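Local coordinates for protein nucleoporin nup120 (Schizosaccharomyces pombe, PDB 4GQ2) that serves as a structural component of the nuclear pore complex, whose nucleoporins can also dock transport factors that associate only transiently, at residues I422-Q425 with H426-H430; S433-S436 with I437-A440; L498-N501 with E502-F506; A507-V510 with A511-D514. All coordinates share one frame; numbering follows the deposited sequence.

In the fold
All four contacts are local, made between neighbouring turns of three helices that pack on one another: 419-428 (interaction 1), 434-443 (interaction 2) and 492-515 (interactions 3 and 4). Interaction 2 is the buried one, its centre about 8 Å from that of interaction 4, and Ser433 OG lies 2.8 Å from Asp514 OD1, a probable hydrogen bond between the two helices. Interactions 1 and 3 share an aromatic seam, with Trp423 CG 3.4 Å from Trp503 CB. Chemistry follows place: an oblique Trp423-His426 ring pair in interaction 1, a capping serine and a second serine bonded back to it in interaction 2, rings inside and a water-bridged, charged outer side in interaction 3, and aliphatic packing with outward-bonded polar groups in interaction 4.

Interaction 1: I422-Q425 with H426-H430; sequences IWLQ and HIFAH
His426 N, Ile427 N and Phe428 N each donate to a carbonyl four residues back. The first reaches Ile422 O at 3.0 Å and the second Trp423 O, both arriving a little tilted from the carbonyl plane, whereas Phe428 N meets Leu424 O almost head-on, with a C=O...N angle of 160°. Apolar side-chain atoms crowd two of these acceptors. Ile427 CG1 comes to 3.2 Å from Trp423 O, and the Phe428 ring turns its edge to Leu424 O, the oxygen lying in the ring plane with CD1 at 3.5 Å. The pattern is that of an alpha-helix, 419-428, packed against helices 434-443, 464-478 and 492-515 within the region assigned to the Nup120/160 beta-propeller family. His426 carries its CG anti to the backbone N (chi1 173°), which lays the imidazole beside the indole of Trp423, both side chains pointing the same way. The rings are nearly perpendicular, at 85°, and meet obliquely, His426 ND1 lying 3.7 Å from Trp423 CZ3. Leu424 brings a single methyl, CD1, to 3.7 Å from Phe428 CE1. Beyond the helix, Trp423 meets Tyr500 edge-to-face, and the Phe428 side chain touches Leu467 and Val471.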
loop_
_atom_site.group_PDB
_atom_site.type_symbol
_atom_site.label_atom_id
_atom_site.label_comp_id
_atom_site.label_asym_id
_atom_site.label_seq_id
_atom_site.Cartn_x
_atom_site.Cartn_y
_atom_site.Cartn_z
ATOM N N ILE A 422 11.525 4.903 3.448
ATOM C CA ILE A 422 10.875 4.657 4.745
ATOM C C ILE A 422 9.955 5.798 5.169
ATOM O O ILE A 422 8.808 5.559 5.569
ATOM C CB ILE A 422 11.900 4.353 5.856
ATOM C CG1 ILE A 422 12.702 3.087 5.513
ATOM C CG2 ILE A 422 11.199 4.215 7.202
ATOM C CD1 ILE A 422 13.994 2.942 6.298
ATOM N N TRP A 423 10.443 7.033 5.063
ATOM C CA TRP A 423 9.621 8.206 5.403
ATOM C C TRP A 423 8.433 8.379 4.495
ATOM O O TRP A 423 7.356 8.748 4.944
ATOM C CB TRP A 423 10.459 9.476 5.414
ATOM C CG TRP A 423 11.068 9.795 6.755
ATOM C CD1 TRP A 423 12.418 9.816 7.095
ATOM C CD2 TRP A 423 10.359 10.174 7.989
ATOM N NE1 TRP A 423 12.588 10.171 8.418
ATOM C CE2 TRP A 423 11.395 10.395 9.009
ATOM C CE3 TRP A 423 9.023 10.335 8.340
ATOM C CZ2 TRP A 423 11.082 10.754 10.311
ATOM C CZ3 TRP A 423 8.720 10.704 9.658
ATOM C CH2 TRP A 423 9.728 10.910 10.617
ATOM N N LEU A 424 8.617 8.110 3.207
ATOM C CA LEU A 424 7.533 8.220 2.239
ATOM C C LEU A 424 6.437 7.205 2.568
ATOM O O LEU A 424 5.257 7.557 2.608
ATOM C CB LEU A 424 8.056 8.001 0.824
ATOM C CG LEU A 424 7.135 8.291 -0.356
ATOM C CD1 LEU A 424 6.958 9.794 -0.527
ATOM C CD2 LEU A 424 7.684 7.662 -1.633
ATOM N N GLN A 425 6.830 5.956 2.822
ATOM C CA GLN A 425 5.874 4.936 3.242
ATOM C C GLN A 425 5.077 5.379 4.464
ATOM O O GLN A 425 3.847 5.324 4.459
ATOM C CB GLN A 425 6.558 3.597 3.518
ATOM C CG GLN A 425 6.342 2.566 2.421
ATOM C CD GLN A 425 5.860 1.219 2.955
ATOM O OE1 GLN A 425 5.657 0.273 2.193
ATOM N NE2 GLN A 425 5.664 1.132 4.268
ATOM N N HIS A 426 5.785 5.849 5.486
ATOM C CA HIS A 426 5.170 6.292 6.726
ATOM C C HIS A 426 4.175 7.415 6.553
ATOM O O HIS A 426 3.096 7.390 7.141
ATOM C CB HIS A 426 6.242 6.688 7.742
ATOM C CG HIS A 426 5.682 7.320 8.990
ATOM N ND1 HIS A 426 5.621 8.653 9.161
ATOM C CD2 HIS A 426 5.114 6.751 10.127
ATOM C CE1 HIS A 426 5.056 8.927 10.351
ATOM N NE2 HIS A 426 4.746 7.761 10.941
ATOM N N ILE A 427 4.524 8.408 5.748
ATOM C CA ILE A 427 3.645 9.556 5.526
ATOM C C ILE A 427 2.384 9.200 4.724
ATOM O O ILE A 427 1.306 9.718 5.005
ATOM C CB ILE A 427 4.412 10.705 4.847
ATOM C CG1 ILE A 427 5.471 11.250 5.809
ATOM C CG2 ILE A 427 3.464 11.815 4.395
ATOM C CD1 ILE A 427 6.491 12.154 5.153
ATOM N N PHE A 428 2.518 8.319 3.734
ATOM C CA PHE A 428 1.386 7.964 2.880
ATOM C C PHE A 428 0.523 6.802 3.380
ATOM O O PHE A 428 -0.489 6.474 2.767
ATOM C CB PHE A 428 1.843 7.754 1.436
ATOM C CG PHE A 428 2.051 9.043 0.696
ATOM C CD1 PHE A 428 3.283 9.692 0.734
ATOM C CD2 PHE A 428 0.998 9.638 0.006
ATOM C CE1 PHE A 428 3.467 10.897 0.072
ATOM C CE2 PHE A 428 1.176 10.841 -0.658
ATOM C CZ PHE A 428 2.413 11.470 -0.627
ATOM N N ALA A 429 0.918 6.208 4.501
ATOM C CA ALA A 429 0.149 5.140 5.124
ATOM C C ALA A 429 -0.266 5.547 6.533
ATOM O O ALA A 429 -0.469 4.700 7.398
ATOM C CB ALA A 429 0.956 3.842 5.148
ATOM N N HIS A 430 -0.410 6.849 6.755
ATOM C CA HIS A 430 -0.643 7.358 8.101
ATOM C C HIS A 430 -2.082 7.654 8.439
ATOM O O HIS A 430 -2.395 7.987 9.583
ATOM C CB HIS A 430 0.232 8.576 8.366
ATOM C CG HIS A 430 0.539 8.789 9.825
ATOM N ND1 HIS A 430 0.029 9.814 10.530
ATOM C CD2 HIS A 430 1.318 8.048 10.710
ATOM C CE1 HIS A 430 0.468 9.743 11.800
ATOM N NE2 HIS A 430 1.257 8.661 11.909
#

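Interaction 2: S433-S436 with I437-A440; sequences SIES and IQVA
Ile434 CG2 lies 3.4 Å from Gln438 NE2, the side-chain amide passing across this methyl one helical turn on. Gln438 has CG opposite its own carbonyl carbon (chi1 -66°) and runs extended beyond it, which brings Gln438 CG to 3.4 Å from Ile434 O and sets OE1 4.0 Å from Glu435 CG. Gln438 and Glu435 thus lie side by side, their amide and carboxylate planes 80° apart. An alanine in place of Gln438 would probably leave Ile434 CG2 and Glu435 CG without the chain that packs on them and open a gap there. Beneath these side chains, Gln438 N donates to Ile434 O in the carbonyl plane, and Val439 N to Glu435 O at 2.8 Å. This is the N-terminal part of helix 434-443, with Ser433 as its N-cap: Ser433 OG accepts from Ser436 N at 3.2 Å, and Ser436 OG returns a bond to Ser433 O at 2.7 Å. That return bond is possible because Ser436 OG sits between its own N and carbonyl carbon (chi1 67°). Further out, the capping hydroxyl of Ser433 is hydrogen-bonded to Asp514 OD1, and Asp13 OD2 accepts from Ile434 N. Phe51 of helix 46-55 packs on Ser433, Glu435 and Ser436.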
loop_
_atom_site.group_PDB
_atom_site.type_symbol
_atom_site.label_atom_id
_atom_site.label_comp_id
_atom_site.label_asym_id
_atom_site.label_seq_id
_atom_site.Cartn_x
_atom_site.Cartn_y
_atom_site.Cartn_z
ATOM N N SER A 433 -5.296 13.006 5.721
ATOM C CA SER A 433 -5.909 13.380 4.450
ATOM C C SER A 433 -4.865 13.740 3.407
ATOM O O SER A 433 -3.780 14.218 3.735
ATOM C CB SER A 433 -6.840 14.578 4.631
ATOM O OG SER A 433 -6.079 15.764 4.835
ATOM N N ILE A 434 -5.231 13.533 2.146
ATOM C CA ILE A 434 -4.428 13.942 1.005
ATOM C C ILE A 434 -4.201 15.455 0.986
ATOM O O ILE A 434 -3.111 15.913 0.629
ATOM C CB ILE A 434 -5.033 13.399 -0.320
ATOM C CG1 ILE A 434 -4.279 12.140 -0.760
ATOM C CG2 ILE A 434 -4.961 14.418 -1.452
ATOM C CD1 ILE A 434 -4.551 10.913 0.082
ATOM N N GLU A 435 -5.210 16.224 1.401
ATOM C CA GLU A 435 -5.100 17.683 1.370
ATOM C C GLU A 435 -3.974 18.208 2.250
ATOM O O GLU A 435 -3.225 19.087 1.827
ATOM C CB GLU A 435 -6.424 18.368 1.706
ATOM C CG GLU A 435 -7.437 18.320 0.575
ATOM C CD GLU A 435 -8.207 17.011 0.535
ATOM O OE1 GLU A 435 -8.128 16.234 1.513
ATOM O OE2 GLU A 435 -8.900 16.761 -0.470
ATOM N N SER A 436 -3.840 17.643 3.450
ATOM C CA SER A 436 -2.778 18.039 4.376
ATOM C C SER A 436 -1.387 17.840 3.780
ATOM O O SER A 436 -0.489 18.642 4.026
ATOM C CB SER A 436 -2.904 17.302 5.702
ATOM O OG SER A 436 -2.657 15.925 5.529
ATOM N N ILE A 437 -1.223 16.788 2.978
ATOM C CA ILE A 437 0.040 16.556 2.266
ATOM C C ILE A 437 0.242 17.614 1.175
ATOM O O ILE A 437 1.329 18.200 1.064
ATOM C CB ILE A 437 0.151 15.117 1.699
ATOM C CG1 ILE A 437 0.131 14.080 2.838
ATOM C CG2 ILE A 437 1.410 14.952 0.859
ATOM C CD1 ILE A 437 0.125 12.629 2.386
ATOM N N GLN A 438 -0.813 17.876 0.400
ATOM C CA GLN A 438 -0.758 18.874 -0.671
ATOM C C GLN A 438 -0.443 20.269 -0.148
ATOM O O GLN A 438 0.405 20.965 -0.700
ATOM C CB GLN A 438 -2.070 18.917 -1.451
ATOM C CG GLN A 438 -2.378 17.657 -2.227
ATOM C CD GLN A 438 -3.785 17.645 -2.783
ATOM O OE1 GLN A 438 -4.652 18.398 -2.339
ATOM N NE2 GLN A 438 -4.019 16.789 -3.768
ATOM N N VAL A 439 -1.130 20.675 0.913
ATOM C CA VAL A 439 -0.887 21.984 1.519
ATOM C C VAL A 439 0.495 22.047 2.159
ATOM O O VAL A 439 1.205 23.034 1.987
ATOM C CB VAL A 439 -1.994 22.377 2.520
ATOM C CG1 VAL A 439 -1.612 23.635 3.286
ATOM C CG2 VAL A 439 -3.302 22.591 1.775
ATOM N N ALA A 440 0.883 20.991 2.874
ATOM C CA ALA A 440 2.238 20.897 3.415
ATOM C C ALA A 440 3.291 21.006 2.308
ATOM O O ALA A 440 4.314 21.669 2.477
ATOM C CB ALA A 440 2.413 19.604 4.183
#

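Interaction 3: L498-N501 with E502-F506; sequences LLYN and EWERF
The Trp503 indole has Leu499 alongside its pyrrole part, the two side chains pointing the same way, with Leu499 CG 3.9 Å from Trp503 CD1. Leu499 O also approaches that ring obliquely, 3.2 Å from CD1. The Tyr500 ring is met at its edge: Glu504 OE1 lies near the ring plane beside CE1, and a water bound to the hydroxyl also lies in that plane. The Glu504 carboxylate stands at 86° to the ring. The Arg505 guanidinium has Asn501 O over one face, while Glu502 OE2 and a second water lie at its edge, in plane. Here NH1 forms a salt bridge to Glu502 OE2 at 2.8 Å, and the water, accepting from NH1, donates to Leu498 O at 2.8 Å, so two in-plane partners of NH1 orient the planar head. The water at Tyr500 OH lies 2.7 Å from that oxygen and donates to Glu504 OE2, linking residues one turn apart. With chi1 -177°, Glu504 sends CG away from its backbone N, and its extended chain reaches this water. Tyr500 OH also bonds Phe408 N, and Trp503 NE1 donates to Ser420 OG. An alanine replacing Trp503 would probably leave Leu499 without its flat partner and Ser420 OG without this donor. The backbone steps from residue i to i+4, such as Glu504 N to Tyr500 O at 2.9 Å, are those of a regular, amphipathic alpha-helix, 492-515, with its aromatic side laid on helix 419-428.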
loop_
_atom_site.group_PDB
_atom_site.type_symbol
_atom_site.label_atom_id
_atom_site.label_comp_id
_atom_site.label_asym_id
_atom_site.label_seq_id
_atom_site.Cartn_x
_atom_site.Cartn_y
_atom_site.Cartn_z
ATOM N N LEU A 498 20.664 15.201 7.514
ATOM C CA LEU A 498 19.891 16.350 7.034
ATOM C C LEU A 498 18.665 15.912 6.218
ATOM O O LEU A 498 17.592 16.498 6.350
ATOM C CB LEU A 498 20.767 17.318 6.225
ATOM C CG LEU A 498 21.906 18.077 6.921
ATOM C CD1 LEU A 498 22.750 18.787 5.874
ATOM C CD2 LEU A 498 21.398 19.078 7.952
ATOM N N LEU A 499 18.827 14.885 5.386
ATOM C CA LEU A 499 17.700 14.315 4.642
ATOM C C LEU A 499 16.619 13.800 5.605
ATOM O O LEU A 499 15.430 14.064 5.409
ATOM C CB LEU A 499 18.171 13.201 3.692
ATOM C CG LEU A 499 17.172 12.536 2.726
ATOM C CD1 LEU A 499 16.597 13.513 1.711
ATOM C CD2 LEU A 499 17.815 11.360 2.002
ATOM N N TYR A 500 17.043 13.090 6.648
ATOM C CA TYR A 500 16.129 12.543 7.656
ATOM C C TYR A 500 15.320 13.662 8.305
ATOM O O TYR A 500 14.091 13.566 8.421
ATOM C CB TYR A 500 16.905 11.758 8.729
ATOM C CG TYR A 500 16.024 11.088 9.767
ATOM C CD1 TYR A 500 15.471 11.816 10.823
ATOM C CD2 TYR A 500 15.729 9.730 9.681
ATOM C CE1 TYR A 500 14.647 11.210 11.758
ATOM C CE2 TYR A 500 14.919 9.112 10.619
ATOM C CZ TYR A 500 14.384 9.853 11.657
ATOM O OH TYR A 500 13.571 9.232 12.578
ATOM N N ASN A 501 16.015 14.723 8.715
ATOM C CA ASN A 501 15.386 15.849 9.414
ATOM C C ASN A 501 14.401 16.624 8.549
ATOM O O ASN A 501 13.371 17.097 9.040
ATOM C CB ASN A 501 16.446 16.804 9.983
ATOM C CG ASN A 501 17.275 16.175 11.094
ATOM O OD1 ASN A 501 16.921 15.133 11.656
ATOM N ND2 ASN A 501 18.385 16.815 11.420
ATOM N N GLU A 502 14.715 16.764 7.268
ATOM C CA GLU A 502 13.777 17.401 6.352
ATOM C C GLU A 502 12.495 16.567 6.222
ATOM O O GLU A 502 11.388 17.103 6.299
ATOM C CB GLU A 502 14.420 17.661 4.987
ATOM C CG GLU A 502 13.597 18.562 4.069
ATOM C CD GLU A 502 13.408 19.984 4.589
ATOM O OE1 GLU A 502 12.868 20.817 3.838
ATOM O OE2 GLU A 502 13.787 20.286 5.735
ATOM N N TRP A 503 12.645 15.259 6.041
ATOM C CA TRP A 503 11.479 14.364 6.014
ATOM C C TRP A 503 10.689 14.492 7.285
ATOM O O TRP A 503 9.472 14.653 7.247
ATOM C CB TRP A 503 11.910 12.924 5.806
ATOM C CG TRP A 503 12.158 12.537 4.368
ATOM C CD1 TRP A 503 13.377 12.278 3.755
ATOM C CD2 TRP A 503 11.159 12.333 3.319
ATOM N NE1 TRP A 503 13.203 11.940 2.437
ATOM C CE2 TRP A 503 11.897 11.952 2.114
ATOM C CE3 TRP A 503 9.769 12.416 3.261
ATOM C CZ2 TRP A 503 11.255 11.683 0.912
ATOM C CZ3 TRP A 503 9.134 12.140 2.049
ATOM C CH2 TRP A 503 9.860 11.782 0.905
ATOM N N GLU A 504 11.377 14.458 8.427
ATOM C CA GLU A 504 10.722 14.636 9.714
ATOM C C GLU A 504 9.897 15.919 9.814
ATOM O O GLU A 504 8.743 15.879 10.266
ATOM C CB GLU A 504 11.722 14.578 10.862
ATOM C CG GLU A 504 11.058 14.695 12.229
ATOM C CD GLU A 504 11.926 14.160 13.343
ATOM O OE1 GLU A 504 13.087 14.611 13.460
ATOM O OE2 GLU A 504 11.441 13.293 14.102
ATOM N N ARG A 505 10.476 17.041 9.392
ATOM C CA ARG A 505 9.766 18.323 9.435
ATOM C C ARG A 505 8.501 18.256 8.600
ATOM O O ARG A 505 7.438 18.711 9.026
ATOM C CB ARG A 505 10.640 19.467 8.918
ATOM C CG ARG A 505 11.655 19.977 9.920
ATOM C CD ARG A 505 12.551 21.057 9.320
ATOM N NE ARG A 505 13.826 21.079 10.030
ATOM C CZ ARG A 505 14.984 20.654 9.529
ATOM N NH1 ARG A 505 15.063 20.203 8.277
ATOM N NH2 ARG A 505 16.076 20.703 10.284
ATOM N N PHE A 506 8.627 17.688 7.405
ATOM C CA PHE A 506 7.497 17.565 6.509
ATOM C C PHE A 506 6.386 16.722 7.144
ATOM O O PHE A 506 5.212 17.104 7.102
ATOM C CB PHE A 506 7.925 16.983 5.165
ATOM C CG PHE A 506 6.843 17.013 4.144
ATOM C CD1 PHE A 506 6.537 18.193 3.475
ATOM C CD2 PHE A 506 6.090 15.874 3.877
ATOM C CE1 PHE A 506 5.515 18.229 2.538
ATOM C CE2 PHE A 506 5.063 15.904 2.943
ATOM C CZ PHE A 506 4.775 17.084 2.271
HETATM O O HOH W 1 17.783 19.220 7.150
HETATM O O HOH W 2 12.132 10.884 14.199
#

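Interaction 4: A507-V510 with A511-D514; sequences AKLV and AYLD
Leu509 and Leu513 make the main apolar contact, one turn apart. Leu509 CG is anti to the backbone N (chi1 -178°), which swings the methyl CD1 forward to 3.9 Å from Leu513 CG. The same methyl lies obliquely to the Tyr512 ring, 4.4 Å from CD2. Leu513 CG also rests 3.3 Å from Leu509 O, so the leucine branch leans over the carbonyl that its own backbone N bonds. On another side of the helix, Val510 packs on Ser436 and Ala440 of helix 434-443, and Ala507 on Trp423 and Ile427 of helix 419-428.

The hydrogen bonds across the contact are backbone ones, each reaching back four residues. Ala511 N to Ala507 O is nearly straight, with an N-H...O angle of 174°. Tyr512 N to Lys508 O is short at 2.8 Å but bent, at 142°, and Tyr512 CB lies 3.1 Å from the same oxygen. Leu513 N to Leu509 O and Asp514 N to Val510 O, both 2.9 Å, complete the set.

Polar side-chain ends lead elsewhere. Tyr512 OH bonds Glu48 OE1, and its ring meets Phe516 edge-to-face. Asp514 is buried, yet both carboxylate oxygens are engaged: OD2 in a salt bridge with Lys539 NZ, OD1 by the N-cap serine of helix 434-443. These bonds tie the last turn of helix 492-515 to strand 539-544 and to the start of helix 434-443, and a lysine and a hydroxyl on one buried carboxylate would be expected to favour its charged form.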
loop_
_atom_site.group_PDB
_atom_site.type_symbol
_atom_site.label_atom_id
_atom_site.label_comp_id
_atom_site.label_asym_id
_atom_site.label_seq_id
_atom_site.Cartn_x
_atom_site.Cartn_y
_atom_site.Cartn_z
ATOM N N ALA A 507 6.770 15.599 7.751
ATOM C CA ALA A 507 5.825 14.713 8.427
ATOM C C ALA A 507 5.128 15.420 9.580
ATOM O O ALA A 507 3.920 15.245 9.778
ATOM C CB ALA A 507 6.523 13.449 8.909
ATOM N N LYS A 508 5.884 16.223 10.327
ATOM C CA LYS A 508 5.315 17.017 11.426
ATOM C C LYS A 508 4.307 18.048 10.931
ATOM O O LYS A 508 3.255 18.226 11.536
ATOM C CB LYS A 508 6.407 17.702 12.255
ATOM C CG LYS A 508 7.010 16.821 13.337
ATOM C CD LYS A 508 7.693 17.668 14.404
ATOM C CE LYS A 508 8.245 16.825 15.546
ATOM N NZ LYS A 508 9.543 16.177 15.207
ATOM N N LEU A 509 4.622 18.713 9.824
ATOM C CA LEU A 509 3.700 19.687 9.243
ATOM C C LEU A 509 2.409 19.016 8.777
ATOM O O LEU A 509 1.313 19.515 9.044
ATOM C CB LEU A 509 4.362 20.450 8.096
ATOM C CG LEU A 509 3.518 21.543 7.433
ATOM C CD1 LEU A 509 2.866 22.462 8.468
ATOM C CD2 LEU A 509 4.343 22.328 6.407
ATOM N N VAL A 510 2.554 17.883 8.095
ATOM C CA VAL A 510 1.416 17.116 7.621
ATOM C C VAL A 510 0.503 16.718 8.783
ATOM O O VAL A 510 -0.692 17.017 8.761
ATOM C CB VAL A 510 1.868 15.875 6.831
ATOM C CG1 VAL A 510 0.693 14.937 6.579
ATOM C CG2 VAL A 510 2.495 16.296 5.515
ATOM N N ALA A 511 1.072 16.069 9.797
ATOM C CA ALA A 511 0.318 15.680 10.993
ATOM C C ALA A 511 -0.277 16.883 11.711
ATOM O O ALA A 511 -1.380 16.795 12.254
ATOM C CB ALA A 511 1.188 14.867 11.954
ATOM N N TYR A 512 0.443 18.005 11.707
ATOM C CA TYR A 512 -0.022 19.214 12.395
ATOM C C TYR A 512 -1.257 19.804 11.718
ATOM O O TYR A 512 -2.236 20.149 12.380
ATOM C CB TYR A 512 1.095 20.264 12.506
ATOM C CG TYR A 512 0.619 21.610 13.000
ATOM C CD1 TYR A 512 0.378 21.844 14.362
ATOM C CD2 TYR A 512 0.399 22.655 12.102
ATOM C CE1 TYR A 512 -0.065 23.084 14.807
ATOM C CE2 TYR A 512 -0.044 23.892 12.535
ATOM C CZ TYR A 512 -0.277 24.107 13.880
ATOM O OH TYR A 512 -0.718 25.347 14.273
ATOM N N LEU A 513 -1.205 19.909 10.398
ATOM C CA LEU A 513 -2.337 20.410 9.634
ATOM C C LEU A 513 -3.515 19.456 9.715
ATOM O O LEU A 513 -4.654 19.887 9.931
ATOM C CB LEU A 513 -1.943 20.617 8.176
ATOM C CG LEU A 513 -0.901 21.696 7.877
ATOM C CD1 LEU A 513 -0.633 21.695 6.387
ATOM C CD2 LEU A 513 -1.367 23.070 8.339
ATOM N N ASP A 514 -3.236 18.161 9.559
ATOM C CA ASP A 514 -4.301 17.183 9.436
ATOM C C ASP A 514 -5.056 16.995 10.725
ATOM O O ASP A 514 -6.222 16.616 10.707
ATOM C CB ASP A 514 -3.789 15.826 8.966
ATOM C CG ASP A 514 -4.926 14.895 8.581
ATOM O OD1 ASP A 514 -5.602 15.155 7.564
ATOM O OD2 ASP A 514 -5.160 13.917 9.305
#